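Local structure of 3-oxoadipate enol-lactonase (Burkholderia xenovorans, 2XUA) at residues Ala94-Leu99 with Gly103-Ala108; Arg119-Asn124 with Lys256-Phe261. The protein probably hydrolyses the enol-lactone ring of 3-oxoadipate enol-lactone, a step of catechol breakdown, as an alpha/beta hydrolase. All blocks are in the same frame, centred on the assembly; numbering follows the deposited sequence.

Contact 1. Residues Ala94-Leu99 with Gly103-Ala108; sequences ANFCGL and GLTGVA
The ring of F96 leans from the strand 94-99 against the bare backbone of the helix 101-112, where G106 has no side chain to hold it off. Its CE2 comes closest, 3.3 Å from CA of G106, and CD2 beside it lies 3.6 Å from the same carbon. CE2 also lies 3.5 Å from N of G106, so this one corner of the ring rests on the helix main chain. The ring meets G106 obliquely. With CG anti to the backbone N (chi1 -173°), the phenyl group is carried off the strand and across to the helix. T105 adds a looser apolar touch, its methyl CG2 standing 4.1 Å from CZ of F96, while its hydroxyl OG1 is hydrogen-bonded to O of M101, one turn back in the same helix. Nearer the turn the two backbones close up without side chains: CA of G98 and CA of G103 are 4.0 Å apart, and C of G98 lies 3.1 Å from N of G103. No hydrogen bond spans the two segments. V82 of helix 75-88 touches both F96 and T105, extending the apolar layer. The close approach of the two glycines, with segments 94-99 and 103-108 running 139° apart, fits the nucleophile elbow of alpha/beta hydrolases, a GxSxG turn to which G98 probably belongs.

Contact 2. Residues Arg119-Asn124 with Lys256-Phe261; sequences RVALCN and KTVVDF
NH1 of R119 reaches over to the carbonyl O of F261, 3.3 Å away, in a weak hydrogen bond whose N-H...O angle is only 135°. The same nitrogen forms a salt bridge with OE1 of E264, just past the end of helix 251-263, so a carboxylate and a backbone carbonyl both draw on it; the carboxylate is the stronger polar partner and the carbonyl a weak second one. The arginine chain runs extended from CG to NE and passes the aromatic side chain of F261, with CD over one face of the ring at 4.1 Å from CZ. The guanidinium is tilted 44° from the ring plane, and NH1 lies 3.7 Å from CE1. A chi1 of 168° swings the F261 ring away from its own backbone N and over toward the strand, where CE2 meets O of V120 at 3.4 Å and CB of R119 at 3.9 Å. One turn earlier in the helix, V258 makes a lighter apolar contact, its CG1 4.3 Å from CB of A121. The segment 256-261 thus runs nearly antiparallel to the strand residues 119-123, on one face of the central sheet. V258 and F261 also touch I212 and L210 of the adjacent strand 209-214, while A121 and C123 border C97 of the strand 94-99 on the other side.

Overall arrangement
Contacts 1 and 2 have their centres about 10 Å apart and share the central sheet, in which strands 94-99 and 117-123 are parallel neighbours. Their direct junction includes probable backbone hydrogen bonds from N of A121 to O of F96 (2.7 Å) and from N of C123 to O of G98 (2.9 Å). Contact 1 comes first along the chain, within the beta-alpha-beta unit of strand 94-99, helix 101-112 and strand 117-123; contact 2 then brings the C-terminal helix 251-263 back to the last strand of that unit. The helices 101-112 and 251-263 cover opposite faces of the sheet, giving the layered alpha/beta hydrolase core that carries the probable nucleophile elbow.

Contact 1. Residues Ala94-Leu99 with Gly103-Ala108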
# COMPACT_ATOMS: atom_id res chain seq x y z
N ALA B 94 15.69 0.81 -20.67
CA ALA B 94 14.59 1.52 -20.02
C ALA B 94 15.01 2.89 -19.54
O ALA B 94 16.19 3.12 -19.20
CB ALA B 94 14.06 0.68 -18.82
N ASN B 95 14.05 3.79 -19.51
CA ASN B 95 14.13 4.97 -18.70
C ASN B 95 14.13 4.54 -17.23
O ASN B 95 13.67 3.45 -16.86
CB ASN B 95 12.98 5.94 -19.03
CG ASN B 95 12.96 6.31 -20.49
OD1 ASN B 95 12.29 5.67 -21.31
ND2 ASN B 95 13.75 7.30 -20.84
N PHE B 96 14.68 5.39 -16.38
CA PHE B 96 14.85 5.03 -15.00
C PHE B 96 14.61 6.27 -14.20
O PHE B 96 15.13 7.35 -14.52
CB PHE B 96 16.26 4.47 -14.73
CG PHE B 96 16.44 3.92 -13.32
CD1 PHE B 96 16.25 2.58 -13.06
CD2 PHE B 96 16.81 4.78 -12.26
CE1 PHE B 96 16.43 2.08 -11.74
CE2 PHE B 96 16.94 4.28 -10.95
CZ PHE B 96 16.80 2.98 -10.70
N CYS B 97 13.81 6.11 -13.14
CA CYS B 97 13.47 7.21 -12.22
C CYS B 97 13.52 6.62 -10.85
O CYS B 97 12.73 5.72 -10.49
CB CYS B 97 12.05 7.76 -12.50
SG CYS B 97 11.48 9.08 -11.36
N GLY B 98 14.43 7.14 -10.05
CA GLY B 98 14.68 6.58 -8.71
C GLY B 98 14.71 7.72 -7.74
O GLY B 98 15.13 8.83 -8.11
N LEU B 99 14.21 7.45 -6.54
CA LEU B 99 14.14 8.45 -5.51
C LEU B 99 15.02 8.02 -4.34
O LEU B 99 14.91 6.92 -3.88
CB LEU B 99 12.70 8.70 -5.05
CG LEU B 99 12.49 9.99 -4.21
CD1 LEU B 99 11.16 10.68 -4.54
CD2 LEU B 99 12.62 9.77 -2.73
N GLY B 103 17.52 6.87 -6.62
CA GLY B 103 18.29 7.79 -7.49
C GLY B 103 19.75 7.36 -7.50
O GLY B 103 20.37 7.35 -8.57
N LEU B 104 20.27 7.00 -6.32
CA LEU B 104 21.67 6.44 -6.18
C LEU B 104 21.91 5.18 -7.06
O LEU B 104 22.91 5.10 -7.84
CB LEU B 104 21.94 6.18 -4.68
CG LEU B 104 23.33 5.64 -4.28
CD1 LEU B 104 24.45 6.59 -4.62
CD2 LEU B 104 23.37 5.18 -2.81
N THR B 105 20.98 4.22 -7.00
CA THR B 105 20.96 3.06 -7.92
C THR B 105 20.96 3.50 -9.40
O THR B 105 21.61 2.87 -10.30
CB THR B 105 19.70 2.23 -7.61
OG1 THR B 105 19.75 1.81 -6.26
CG2 THR B 105 19.60 0.96 -8.49
N GLY B 106 20.22 4.56 -9.67
CA GLY B 106 20.13 5.08 -11.00
C GLY B 106 21.45 5.69 -11.46
O GLY B 106 21.84 5.56 -12.63
N VAL B 107 22.16 6.35 -10.53
CA VAL B 107 23.52 6.82 -10.87
C VAL B 107 24.40 5.62 -11.21
O VAL B 107 25.07 5.67 -12.23
CB VAL B 107 24.17 7.67 -9.72
CG1 VAL B 107 25.66 7.93 -9.99
CG2 VAL B 107 23.37 8.95 -9.52
N ALA B 108 24.41 4.56 -10.40
CA ALA B 108 25.19 3.36 -10.71
C ALA B 108 24.81 2.73 -12.06
O ALA B 108 25.70 2.28 -12.85
CB ALA B 108 25.07 2.35 -9.66

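Contact 2. Residues Arg119-Asn124 with Lys256-Phe261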
# COMPACT_ATOMS: atom_id res chain seq x y z
N ARG B 119 17.10 7.29 -20.44
CA ARG B 119 17.15 8.62 -19.79
C ARG B 119 16.97 8.35 -18.29
O ARG B 119 16.37 7.31 -17.85
CB ARG B 119 16.11 9.61 -20.34
CG ARG B 119 16.28 10.08 -21.77
CD ARG B 119 15.51 11.37 -22.09
NE ARG B 119 16.09 12.01 -23.29
CZ ARG B 119 16.14 13.33 -23.56
NH1 ARG B 119 15.58 14.23 -22.75
NH2 ARG B 119 16.75 13.74 -24.69
N VAL B 120 17.60 9.20 -17.46
CA VAL B 120 17.58 8.88 -16.04
C VAL B 120 17.00 10.09 -15.31
O VAL B 120 17.33 11.19 -15.68
CB VAL B 120 18.99 8.43 -15.58
CG1 VAL B 120 19.88 9.61 -15.26
CG2 VAL B 120 18.92 7.44 -14.45
N ALA B 121 16.06 9.90 -14.36
CA ALA B 121 15.57 10.99 -13.52
C ALA B 121 16.08 10.65 -12.09
O ALA B 121 15.71 9.61 -11.54
CB ALA B 121 14.01 11.09 -13.53
N LEU B 122 16.89 11.52 -11.50
CA LEU B 122 17.54 11.14 -10.26
C LEU B 122 16.98 12.06 -9.17
O LEU B 122 17.30 13.26 -9.10
CB LEU B 122 19.06 11.30 -10.41
CG LEU B 122 19.67 10.51 -11.58
CD1 LEU B 122 21.07 11.10 -11.90
CD2 LEU B 122 19.85 9.06 -11.18
N CYS B 123 16.12 11.50 -8.33
CA CYS B 123 15.21 12.33 -7.54
C CYS B 123 15.52 12.26 -6.03
O CYS B 123 15.77 11.19 -5.49
CB CYS B 123 13.78 11.90 -7.79
SG CYS B 123 13.34 11.99 -9.58
N ASN B 124 15.52 13.43 -5.38
CA ASN B 124 15.84 13.54 -3.97
C ASN B 124 17.00 12.67 -3.59
O ASN B 124 16.91 11.87 -2.73
CB ASN B 124 14.58 13.19 -3.13
CG ASN B 124 13.52 14.20 -3.31
OD1 ASN B 124 13.60 15.33 -2.76
ND2 ASN B 124 12.54 13.88 -4.16
N LYS B 256 4.66 15.88 -13.87
CA LYS B 256 4.86 16.71 -15.05
C LYS B 256 6.32 16.82 -15.42
O LYS B 256 6.68 16.65 -16.61
CB LYS B 256 4.23 18.10 -14.79
CG LYS B 256 4.34 19.11 -15.95
CD LYS B 256 3.33 18.80 -17.09
CE LYS B 256 3.44 19.73 -18.34
NZ LYS B 256 3.74 21.15 -17.97
N THR B 257 7.17 17.13 -14.43
CA THR B 257 8.57 17.31 -14.71
C THR B 257 9.19 16.05 -15.31
O THR B 257 9.90 16.12 -16.31
CB THR B 257 9.35 17.69 -13.43
OG1 THR B 257 8.72 18.85 -12.83
CG2 THR B 257 10.78 18.02 -13.78
N VAL B 258 8.94 14.91 -14.68
CA VAL B 258 9.48 13.64 -15.10
C VAL B 258 8.89 13.27 -16.48
O VAL B 258 9.64 12.87 -17.35
CB VAL B 258 9.29 12.56 -14.04
CG1 VAL B 258 9.83 11.26 -14.51
CG2 VAL B 258 10.16 12.94 -12.79
N VAL B 259 7.59 13.50 -16.69
CA VAL B 259 6.98 13.13 -17.98
C VAL B 259 7.56 13.99 -19.13
O VAL B 259 7.94 13.44 -20.17
CB VAL B 259 5.47 13.02 -17.93
CG1 VAL B 259 4.83 12.76 -19.38
CG2 VAL B 259 5.04 11.87 -16.97
N ASP B 260 7.66 15.31 -18.95
CA ASP B 260 8.10 16.19 -20.04
C ASP B 260 9.55 15.87 -20.37
O ASP B 260 9.91 15.78 -21.55
CB ASP B 260 7.93 17.68 -19.69
CG ASP B 260 6.47 18.10 -19.46
OD1 ASP B 260 5.49 17.39 -19.79
OD2 ASP B 260 6.32 19.19 -18.90
N PHE B 261 10.37 15.64 -19.34
CA PHE B 261 11.78 15.28 -19.53
C PHE B 261 11.92 13.96 -20.28
O PHE B 261 12.75 13.83 -21.16
CB PHE B 261 12.59 15.23 -18.21
CG PHE B 261 13.94 14.61 -18.35
CD1 PHE B 261 14.99 15.29 -19.00
CD2 PHE B 261 14.18 13.32 -17.89
CE1 PHE B 261 16.26 14.67 -19.16
CE2 PHE B 261 15.44 12.70 -18.07
CZ PHE B 261 16.47 13.39 -18.69